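PDB 3ISM: CG4930 from Drosophila melanogaster, which binds and inhibits the endonuclease EndoG, as the inhibitor component of the EndoG/EndoGI complex. Local coordinates for residues N293-I296 / F297-D301; A252-I255 / I256-L260; R313-M316 / V317-L321; G263-A267 / E268-K272. The protein carries 1 engineered substitution. One frame throughout, in Å; residues are numbered along the deposited sequence.

How the contacts relate
All four contacts are local, each made within a few residues along a helix or at its end, and all lie on the same side of the chain's centre. Contact 1, on helix 290-305, touches two others: its centre is about 13 Å from that of contact 2, where Trp-295 CD2 packs 3.4 Å from Arg-253 CD, and about 13 Å from that of contact 3, where Ile-296 CD1 is 3.8 Å from Met-316 CE. Contacts 2 and 4 meet through Leu-259 and Pro-265, centres about 11 Å apart. Lys-315 NZ and Asn-271 OD1, 3.0 Å apart, probably hydrogen-bond contacts 3 and 4. No other protein chain of the assembly touches any of these segments.

Contact 1. Residues N293-I296 / F297-D301; sequences NSWI and FNLRD
With CG anti to the backbone N in both Trp-295 (chi1 168°) and Leu-299 (chi1 174°), the two side chains run alongside each other in the same direction, one helical turn apart. The outer rim of the six-membered ring does the touching: Trp-295 CH2 is 3.6 Å from Leu-299 CD2. Closer to the backbone, Leu-299 CB stands over one face of the indole, displaced toward its rim. Leu-299 CD2 also reaches Ile-296, 3.9 Å from Ile-296 CD1, and so touches both an aromatic and an aliphatic neighbour.

On another side of the helix, Phe-297 is turned so that Asn-293 O meets its edge in the ring plane, 3.1 Å from Phe-297 CD2. Phe-297 CD1 in turn sits over a face of the Arg-300 guanidinium, 3.5 Å above the plane and displaced toward its rim. Asp-301 holds that group by a side-on salt bridge, close to the guanidinium plane: Arg-300 NE and NH2 both donate to one oxygen, each 2.9 Å from Asp-301 OD1, and the NH2 bond uses the syn lone pair. Arg-300 NH1 bonds to Phe-342 O, while the Phe-342 ring meets Phe-297 edge-to-face.

Leu-277 of helix 267-287 covers Trp-295, Ile-296 and Leu-299. Beneath the Trp-295/Leu-299 pair, Leu-299 N bonds to Trp-295 O at 3.0 Å. Such i to i+3 and i to i+4 packing is typical of an alpha helix within a helical bundle.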
loop_
_atom_site.group_PDB
_atom_site.type_symbol
_atom_site.label_atom_id
_atom_site.label_comp_id
_atom_site.label_asym_id
_atom_site.label_seq_id
_atom_site.Cartn_x
_atom_site.Cartn_y
_atom_site.Cartn_z
ATOM N N ASN C 293 24.740 11.938 28.693
ATOM C CA ASN C 293 24.933 10.879 29.687
ATOM C C ASN C 293 26.326 10.850 30.316
ATOM O O ASN C 293 26.490 10.420 31.457
ATOM C CB ASN C 293 24.589 9.514 29.086
ATOM C CG ASN C 293 23.097 9.332 28.883
ATOM O OD1 ASN C 293 22.294 10.134 29.367
ATOM N ND2 ASN C 293 22.717 8.284 28.155
ATOM N N SER C 294 27.320 11.314 29.569
ATOM C CA SER C 294 28.665 11.443 30.097
ATOM C C SER C 294 28.772 12.695 30.968
ATOM O O SER C 294 29.223 12.625 32.116
ATOM C CB SER C 294 29.679 11.490 28.953
ATOM O OG SER C 294 29.267 10.633 27.900
ATOM N N TRP C 295 28.335 13.828 30.416
ATOM C CA TRP C 295 28.502 15.149 31.038
ATOM C C TRP C 295 27.650 15.344 32.286
ATOM O O TRP C 295 28.081 16.018 33.227
ATOM C CB TRP C 295 28.204 16.249 30.011
ATOM C CG TRP C 295 28.064 17.665 30.548
ATOM C CD1 TRP C 295 29.064 18.579 30.730
ATOM C CD2 TRP C 295 26.844 18.332 30.920
ATOM N NE1 TRP C 295 28.548 19.764 31.200
ATOM C CE2 TRP C 295 27.190 19.640 31.331
ATOM C CE3 TRP C 295 25.496 17.948 30.952
ATOM C CZ2 TRP C 295 26.238 20.567 31.768
ATOM C CZ3 TRP C 295 24.549 18.871 31.386
ATOM C CH2 TRP C 295 24.925 20.165 31.784
ATOM N N ILE C 296 26.447 14.765 32.299
ATOM C CA ILE C 296 25.533 14.970 33.437
ATOM C C ILE C 296 26.139 14.467 34.764
ATOM O O ILE C 296 25.877 15.032 35.832
ATOM C CB ILE C 296 24.083 14.428 33.156
ATOM C CG1 ILE C 296 23.047 15.112 34.050
ATOM C CG2 ILE C 296 24.005 12.887 33.236
ATOM C CD1 ILE C 296 22.890 16.586 33.816
ATOM N N PHE C 297 26.988 13.443 34.667
ATOM C CA PHE C 297 27.762 12.925 35.792
ATOM C C PHE C 297 28.789 13.933 36.291
ATOM O O PHE C 297 28.997 14.062 37.505
ATOM C CB PHE C 297 28.480 11.637 35.397
ATOM C CG PHE C 297 27.655 10.401 35.571
ATOM C CD1 PHE C 297 27.630 9.733 36.790
ATOM C CD2 PHE C 297 26.914 9.891 34.511
ATOM C CE1 PHE C 297 26.873 8.581 36.954
ATOM C CE2 PHE C 297 26.149 8.736 34.661
ATOM C CZ PHE C 297 26.128 8.079 35.886
ATOM N N ASN C 298 29.435 14.629 35.352
ATOM C CA ASN C 298 30.375 15.707 35.684
ATOM C C ASN C 298 29.684 16.869 36.397
ATOM O O ASN C 298 30.213 17.406 37.373
ATOM C CB ASN C 298 31.088 16.227 34.428
ATOM C CG ASN C 298 31.915 15.157 33.725
ATOM O OD1 ASN C 298 31.826 14.998 32.507
ATOM N ND2 ASN C 298 32.727 14.430 34.487
ATOM N N LEU C 299 28.501 17.247 35.906
ATOM C CA LEU C 299 27.719 18.313 36.523
ATOM C C LEU C 299 27.275 17.951 37.941
ATOM O O LEU C 299 27.397 18.777 38.852
ATOM C CB LEU C 299 26.521 18.706 35.663
ATOM C CG LEU C 299 25.537 19.724 36.256
ATOM C CD1 LEU C 299 26.207 21.060 36.511
ATOM C CD2 LEU C 299 24.326 19.912 35.358
ATOM N N ARG C 300 26.774 16.727 38.118
ATOM C CA ARG C 300 26.376 16.225 39.440
ATOM C C ARG C 300 27.517 16.293 40.458
ATOM O O ARG C 300 27.324 16.764 41.580
ATOM C CB ARG C 300 25.868 14.783 39.355
ATOM C CG ARG C 300 25.713 14.102 40.728
ATOM C CD ARG C 300 25.710 12.595 40.624
ATOM N NE ARG C 300 27.044 12.079 40.360
ATOM C CZ ARG C 300 27.364 10.790 40.338
ATOM N NH1 ARG C 300 26.440 9.863 40.564
ATOM N NH2 ARG C 300 28.620 10.428 40.088
ATOM N N ASP C 301 28.694 15.820 40.047
ATOM C CA ASP C 301 29.893 15.823 40.896
ATOM C C ASP C 301 30.319 17.237 41.298
ATOM O O ASP C 301 30.806 17.454 42.408
ATOM C CB ASP C 301 31.056 15.102 40.198
ATOM C CG ASP C 301 30.819 13.603 40.045
ATOM O OD1 ASP C 301 29.746 13.106 40.470
ATOM O OD2 ASP C 301 31.708 12.918 39.491
#

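Contact 2. Residues A252-I255 / I256-L260; sequences AREI and IWKLL
Ile-255 and Leu-259 run alongside each other off the same face of the helix, an i to i+4 pair on alpha helix 238-261 of the helical bundle. The touch is between Ile-255 CG1 and Leu-259 CD1, 3.8 Å apart. It follows from Ile-255 CG1 standing anti to the backbone N (chi1 178°), while Leu-259 CG takes the place anti to its own carbonyl carbon. Leu-276 of helix 267-287 packs on Ile-255, and Asp-269 of the same helix on Leu-259.

Ile-256 is turned differently: its CG1 branch folds back along the helix toward the preceding turn, so that Ile-256 CG1 comes within 3.2 Å of Ala-252 O. That oxygen also receives a weak bond from Ile-256 N.

On an exposed flank, Lys-258 bends at chi2 (95°) and lays its chain over the backbone, Lys-258 CD lying 3.3 Å from Glu-254 O. The charged ends then come near each other without a salt bridge, Lys-258 NZ being 4.3 Å from Glu-254 OE1; any attraction is probably modest. The Trp-257 ring instead packs on Glu-302 of helix 290-305 and meets the ring of Phe-261.

Beneath the apolar pair, the backbone is tightly joined: Leu-259 N donates to Ile-255 O at 2.7 Å, with an N-H...O angle of 176°.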
loop_
_atom_site.group_PDB
_atom_site.type_symbol
_atom_site.label_atom_id
_atom_site.label_comp_id
_atom_site.label_asym_id
_atom_site.label_seq_id
_atom_site.Cartn_x
_atom_site.Cartn_y
_atom_site.Cartn_z
ATOM N N ALA C 252 24.256 25.082 25.547
ATOM C CA ALA C 252 23.356 24.901 26.671
ATOM C C ALA C 252 24.167 24.488 27.901
ATOM O O ALA C 252 23.959 25.014 28.995
ATOM C CB ALA C 252 22.297 23.868 26.342
ATOM N N ARG C 253 25.118 23.574 27.696
ATOM C CA ARG C 253 25.950 23.040 28.778
ATOM C C ARG C 253 26.838 24.099 29.429
ATOM O O ARG C 253 27.097 24.037 30.639
ATOM C CB ARG C 253 26.830 21.893 28.273
ATOM C CG ARG C 253 26.065 20.683 27.783
ATOM C CD ARG C 253 26.965 19.468 27.669
ATOM N NE ARG C 253 28.027 19.628 26.678
ATOM C CZ ARG C 253 27.956 19.193 25.423
ATOM N NH1 ARG C 253 26.868 18.570 24.986
ATOM N NH2 ARG C 253 28.978 19.383 24.600
ATOM N N GLU C 254 27.300 25.063 28.625
ATOM C CA GLU C 254 28.259 26.069 29.097
ATOM C C GLU C 254 27.637 27.213 29.917
ATOM O O GLU C 254 28.273 27.736 30.837
ATOM C CB GLU C 254 29.106 26.615 27.941
ATOM C CG GLU C 254 30.251 25.686 27.506
ATOM C CD GLU C 254 31.521 25.817 28.362
ATOM O OE1 GLU C 254 31.481 26.448 29.445
ATOM O OE2 GLU C 254 32.573 25.284 27.942
ATOM N N ILE C 255 26.405 27.600 29.583
ATOM C CA ILE C 255 25.699 28.618 30.371
ATOM C C ILE C 255 25.199 28.042 31.712
ATOM O O ILE C 255 25.230 28.737 32.735
ATOM C CB ILE C 255 24.563 29.325 29.559
ATOM C CG1 ILE C 255 23.818 30.355 30.419
ATOM C CG2 ILE C 255 23.603 28.318 28.967
ATOM C CD1 ILE C 255 22.673 31.069 29.707
ATOM N N ILE C 256 24.756 26.777 31.696
ATOM C CA ILE C 256 24.353 26.054 32.909
ATOM C C ILE C 256 25.509 26.043 33.922
ATOM O O ILE C 256 25.315 26.330 35.105
ATOM C CB ILE C 256 23.894 24.597 32.587
ATOM C CG1 ILE C 256 22.574 24.601 31.805
ATOM C CG2 ILE C 256 23.736 23.765 33.866
ATOM C CD1 ILE C 256 22.166 23.238 31.234
ATOM N N TRP C 257 26.709 25.737 33.427
ATOM C CA TRP C 257 27.928 25.746 34.227
ATOM C C TRP C 257 28.283 27.152 34.737
ATOM O O TRP C 257 28.883 27.288 35.798
ATOM C CB TRP C 257 29.097 25.149 33.433
ATOM C CG TRP C 257 30.175 24.544 34.295
ATOM C CD1 TRP C 257 31.189 25.207 34.931
ATOM C CD2 TRP C 257 30.351 23.154 34.606
ATOM N NE1 TRP C 257 31.978 24.320 35.620
ATOM C CE2 TRP C 257 31.489 23.053 35.439
ATOM C CE3 TRP C 257 29.656 21.985 34.267
ATOM C CZ2 TRP C 257 31.950 21.830 35.934
ATOM C CZ3 TRP C 257 30.115 20.769 34.758
ATOM C CH2 TRP C 257 31.252 20.702 35.586
ATOM N N LYS C 258 27.915 28.186 33.980
ATOM C CA LYS C 258 28.091 29.572 34.427
ATOM C C LYS C 258 27.079 29.938 35.512
ATOM O O LYS C 258 27.460 30.400 36.589
ATOM C CB LYS C 258 27.985 30.559 33.254
ATOM C CG LYS C 258 29.303 31.200 32.826
ATOM C CD LYS C 258 29.970 30.460 31.678
ATOM C CE LYS C 258 31.235 31.184 31.225
ATOM N NZ LYS C 258 31.724 30.668 29.919
ATOM N N LEU C 259 25.796 29.709 35.217
ATOM C CA LEU C 259 24.686 30.002 36.133
ATOM C C LEU C 259 24.894 29.432 37.536
ATOM O O LEU C 259 24.540 30.063 38.538
ATOM C CB LEU C 259 23.373 29.454 35.559
ATOM C CG LEU C 259 22.671 30.242 34.446
ATOM C CD1 LEU C 259 21.873 29.301 33.531
ATOM C CD2 LEU C 259 21.780 31.337 35.024
ATOM N N LEU C 260 25.480 28.240 37.586
ATOM C CA LEU C 260 25.660 27.501 38.823
ATOM C C LEU C 260 27.021 27.723 39.490
ATOM O O LEU C 260 27.136 27.614 40.712
ATOM C CB LEU C 260 25.459 26.005 38.558
ATOM C CG LEU C 260 24.072 25.478 38.188
ATOM C CD1 LEU C 260 24.185 24.016 37.835
ATOM C CD2 LEU C 260 23.060 25.680 39.310
#

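Contact 3. Residues R313-M316 / V317-L321; sequences RDKM and VKMEL
Met-316 and Leu-321 are joined across a Schellman motif that ends helix 309-317. Its outer bond runs from Leu-321 N to Met-316 O (2.9 Å), and its inner one from Glu-320 N to Val-317 O (3.0 Å). Glu-320 is the C-prime residue, and its positive phi of 55°, a left-handed conformation, ends the helix. Val-317 to Glu-320 also form a type I beta turn. One turn earlier the helix has already widened: Lys-318 N bonds to Arg-313 O, an i to i+5 bond of a pi-type turn, before Met-319 N returns to the i+4 pattern with Lys-315 O.

Packing contacts lie around this helix end. The lysine and methionine chains of Lys-315 and Met-319 run abreast, the aliphatic part of the lysine passing the thioether, with Lys-315 CD 4.0 Å from Met-319 SD. Leu-321 turns toward the preceding turn, its CG 3.8 Å from Lys-315 O, and packs on Leu-277 and Gln-278 of helix 267-287. The Met-316 side chain is buried against Phe-311 and Phe-342.

Charged groups are only loosely coupled within the turn. The amine of Lys-315 is engaged by Asn-271 OD1, and the carboxylate of Glu-320 forms a salt bridge with Arg-327. Asp-314 OD1 and Lys-318 NZ are 4.1 Å apart, too far for a salt bridge. Lys-318 curls back through a bend at chi3 (78°), which sets its CE 3.1 Å from Asp-314 O.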
loop_
_atom_site.group_PDB
_atom_site.type_symbol
_atom_site.label_atom_id
_atom_site.label_comp_id
_atom_site.label_asym_id
_atom_site.label_seq_id
_atom_site.Cartn_x
_atom_site.Cartn_y
_atom_site.Cartn_z
ATOM N N ARG C 313 18.776 17.977 45.092
ATOM C CA ARG C 313 17.538 17.327 45.529
ATOM C C ARG C 313 16.274 17.761 44.779
ATOM O O ARG C 313 15.513 16.911 44.330
ATOM C CB ARG C 313 17.334 17.518 47.034
ATOM C CG ARG C 313 18.435 16.927 47.901
ATOM C CD ARG C 313 17.985 16.842 49.341
ATOM N NE ARG C 313 17.464 18.116 49.829
ATOM C CZ ARG C 313 18.194 19.062 50.417
ATOM N NH1 ARG C 313 19.501 18.900 50.599
ATOM N NH2 ARG C 313 17.612 20.181 50.824
ATOM N N ASP C 314 16.065 19.071 44.642
ATOM C CA ASP C 314 14.815 19.626 44.102
ATOM C C ASP C 314 14.812 19.736 42.584
ATOM O O ASP C 314 13.749 19.843 41.959
ATOM C CB ASP C 314 14.526 21.010 44.690
ATOM C CG ASP C 314 14.566 21.029 46.208
ATOM O OD1 ASP C 314 14.411 19.957 46.831
ATOM O OD2 ASP C 314 14.756 22.126 46.775
ATOM N N LYS C 315 15.997 19.727 41.990
ATOM C CA LYS C 315 16.100 19.845 40.541
ATOM C C LYS C 315 16.589 18.555 39.884
ATOM O O LYS C 315 15.835 17.914 39.158
ATOM C CB LYS C 315 16.966 21.054 40.136
ATOM C CG LYS C 315 16.590 22.368 40.846
ATOM C CD LYS C 315 15.139 22.769 40.578
ATOM C CE LYS C 315 14.772 24.049 41.310
ATOM N NZ LYS C 315 13.422 24.540 40.894
ATOM N N MET C 316 17.833 18.168 40.155
ATOM C CA MET C 316 18.436 17.014 39.480
ATOM C C MET C 316 17.795 15.662 39.831
ATOM O O MET C 316 17.605 14.801 38.941
ATOM C CB MET C 316 19.933 16.970 39.737
ATOM C CG MET C 316 20.678 18.186 39.232
ATOM S SD MET C 316 22.435 17.866 39.040
ATOM C CE MET C 316 22.415 16.849 37.558
ATOM N N VAL C 317 17.460 15.492 41.117
ATOM C CA VAL C 317 16.760 14.298 41.592
ATOM C C VAL C 317 15.255 14.381 41.302
ATOM O O VAL C 317 14.718 13.544 40.573
ATOM C CB VAL C 317 16.989 14.047 43.108
ATOM C CG1 VAL C 317 16.093 12.911 43.622
ATOM C CG2 VAL C 317 18.455 13.736 43.385
ATOM N N LYS C 318 14.600 15.402 41.859
ATOM C CA LYS C 318 13.141 15.543 41.805
ATOM C C LYS C 318 12.585 15.569 40.383
ATOM O O LYS C 318 11.589 14.903 40.093
ATOM C CB LYS C 318 12.691 16.789 42.577
ATOM C CG LYS C 318 11.182 17.045 42.560
ATOM C CD LYS C 318 10.764 17.985 43.700
ATOM C CE LYS C 318 11.067 19.454 43.395
ATOM N NZ LYS C 318 10.955 20.313 44.612
ATOM N N MET C 319 13.248 16.310 39.498
ATOM C CA MET C 319 12.799 16.424 38.111
ATOM C C MET C 319 13.434 15.407 37.166
ATOM O O MET C 319 13.300 15.529 35.938
ATOM C CB MET C 319 13.022 17.836 37.602
ATOM C CG MET C 319 12.383 18.886 38.474
ATOM S SD MET C 319 12.995 20.503 38.008
ATOM C CE MET C 319 11.647 21.544 38.599
ATOM N N GLU C 320 14.120 14.415 37.740
ATOM C CA GLU C 320 14.700 13.296 36.988
ATOM C C GLU C 320 15.625 13.780 35.858
ATOM O O GLU C 320 15.429 13.449 34.690
ATOM C CB GLU C 320 13.575 12.404 36.446
ATOM C CG GLU C 320 13.963 10.962 36.123
ATOM C CD GLU C 320 12.819 10.189 35.473
ATOM O OE1 GLU C 320 11.693 10.192 36.034
ATOM O OE2 GLU C 320 13.055 9.575 34.399
ATOM N N LEU C 321 16.630 14.575 36.212
ATOM C CA LEU C 321 17.509 15.175 35.206
ATOM C C LEU C 321 18.807 14.400 35.017
ATOM O O LEU C 321 19.810 14.930 34.528
ATOM C CB LEU C 321 17.760 16.659 35.505
ATOM C CG LEU C 321 16.472 17.501 35.482
ATOM C CD1 LEU C 321 16.775 18.985 35.663
ATOM C CD2 LEU C 321 15.639 17.247 34.198
#

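Contact 4. Residues G263-A267 / E268-K272; sequences GTPSA and EDQNK
Gln-270 reaches back from the first turn of helix 267-287 and lays its extended side chain across the ring of Pro-265. Gln-270 CG is 4.1 Å from Pro-265 CB, and Gln-270 NE2 is 3.9 Å from Pro-265 CG. The same amide nitrogen makes a weak bond of 3.5 Å to Pro-265 O, which at most steadies the end of the side chain against the residue before the N-cap. Asp-310 and Phe-311 of helix 309-317 also pack on Gln-270.

Ser-266 is the N-cap. Its OG sits between the backbone N and the carbonyl carbon (chi1 58°), which turns it onto the helix end, where it accepts from Asp-269 N at 3.3 Å with an N-H...O angle of 150°. Ser-266 OG also lies 3.0 Å from Asp-269 OD1, but the angle there is too poor for a hydrogen bond. The regular pattern starts at once: Gln-270 N donates to Ser-266 O at 2.9 Å, and Asn-271 N to Ala-267 O.

Further along, Glu-268 and Lys-272 form an i to i+4 salt bridge. Lys-272 NZ is 2.8 Å from Glu-268 OE1 and approaches from above the carboxylate plane, 71° out of it.

The chemistry is that of a capped helix start: a serine oxygen occupies a first-turn N-H, and the acidic side chains of Glu-268 and Asp-269 probably interact favourably with the positive end of the helix dipole.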
loop_
_atom_site.group_PDB
_atom_site.type_symbol
_atom_site.label_atom_id
_atom_site.label_comp_id
_atom_site.label_asym_id
_atom_site.label_seq_id
_atom_site.Cartn_x
_atom_site.Cartn_y
_atom_site.Cartn_z
ATOM N N GLY C 263 29.784 31.771 40.915
ATOM C CA GLY C 263 29.983 32.016 42.338
ATOM C C GLY C 263 29.044 31.095 43.093
ATOM O O GLY C 263 28.962 29.900 42.788
ATOM N N THR C 264 28.336 31.643 44.077
ATOM C CA THR C 264 27.244 30.927 44.730
ATOM C C THR C 264 25.939 31.349 44.060
ATOM O O THR C 264 25.549 32.514 44.145
ATOM C CB THR C 264 27.185 31.208 46.243
ATOM O OG1 THR C 264 28.474 30.979 46.824
ATOM C CG2 THR C 264 26.159 30.303 46.919
ATOM N N PRO C 265 25.264 30.402 43.382
ATOM C CA PRO C 265 24.103 30.736 42.556
ATOM C C PRO C 265 22.866 31.116 43.367
ATOM O O PRO C 265 22.560 30.484 44.385
ATOM C CB PRO C 265 23.856 29.452 41.754
ATOM C CG PRO C 265 24.417 28.365 42.591
ATOM C CD PRO C 265 25.563 28.958 43.367
ATOM N N SER C 266 22.173 32.154 42.905
ATOM C CA SER C 266 20.926 32.604 43.510
ATOM C C SER C 266 19.798 31.622 43.204
ATOM O O SER C 266 19.918 30.794 42.291
ATOM C CB SER C 266 20.564 33.997 42.991
ATOM O OG SER C 266 20.455 33.999 41.577
ATOM N N ALA C 267 18.709 31.722 43.967
ATOM C CA ALA C 267 17.519 30.895 43.759
ATOM C C ALA C 267 16.967 31.080 42.347
ATOM O O ALA C 267 16.485 30.129 41.725
ATOM C CB ALA C 267 16.454 31.221 44.798
ATOM N N GLU C 268 17.061 32.312 41.853
ATOM C CA GLU C 268 16.682 32.655 40.491
ATOM C C GLU C 268 17.534 31.910 39.462
ATOM O O GLU C 268 17.005 31.358 38.495
ATOM C CB GLU C 268 16.807 34.165 40.286
ATOM C CG GLU C 268 16.345 34.652 38.926
ATOM C CD GLU C 268 16.925 36.002 38.560
ATOM O OE1 GLU C 268 16.421 36.619 37.601
ATOM O OE2 GLU C 268 17.883 36.445 39.229
ATOM N N ASP C 269 18.847 31.887 39.680
ATOM C CA ASP C 269 19.779 31.259 38.737
ATOM C C ASP C 269 19.799 29.728 38.820
ATOM O O ASP C 269 20.180 29.055 37.858
ATOM C CB ASP C 269 21.188 31.834 38.899
ATOM C CG ASP C 269 21.310 33.243 38.343
ATOM O OD1 ASP C 269 20.422 34.081 38.612
ATOM O OD2 ASP C 269 22.301 33.514 37.632
ATOM N N GLN C 270 19.394 29.190 39.973
ATOM C CA GLN C 270 19.186 27.748 40.138
ATOM C C GLN C 270 17.922 27.298 39.396
ATOM O O GLN C 270 17.862 26.176 38.885
ATOM C CB GLN C 270 19.107 27.360 41.622
ATOM C CG GLN C 270 20.464 27.278 42.333
ATOM C CD GLN C 270 20.351 26.780 43.786
ATOM O OE1 GLN C 270 19.470 25.976 44.134
ATOM N NE2 GLN C 270 21.260 27.257 44.634
ATOM N N ASN C 271 16.921 28.178 39.350
ATOM C CA ASN C 271 15.704 27.950 38.568
ATOM C C ASN C 271 15.951 28.005 37.061
ATOM O O ASN C 271 15.400 27.199 36.314
ATOM C CB ASN C 271 14.612 28.953 38.952
ATOM C CG ASN C 271 13.980 28.643 40.294
ATOM O OD1 ASN C 271 13.924 27.488 40.714
ATOM N ND2 ASN C 271 13.493 29.678 40.973
ATOM N N LYS C 272 16.789 28.952 36.633
ATOM C CA LYS C 272 17.136 29.136 35.218
ATOM C C LYS C 272 18.028 28.022 34.680
ATOM O O LYS C 272 17.998 27.719 33.483
ATOM C CB LYS C 272 17.820 30.489 34.996
ATOM C CG LYS C 272 16.887 31.691 35.095
ATOM C CD LYS C 272 17.652 33.000 34.975
ATOM C CE LYS C 272 16.738 34.194 35.206
ATOM N NZ LYS C 272 17.498 35.471 35.323
#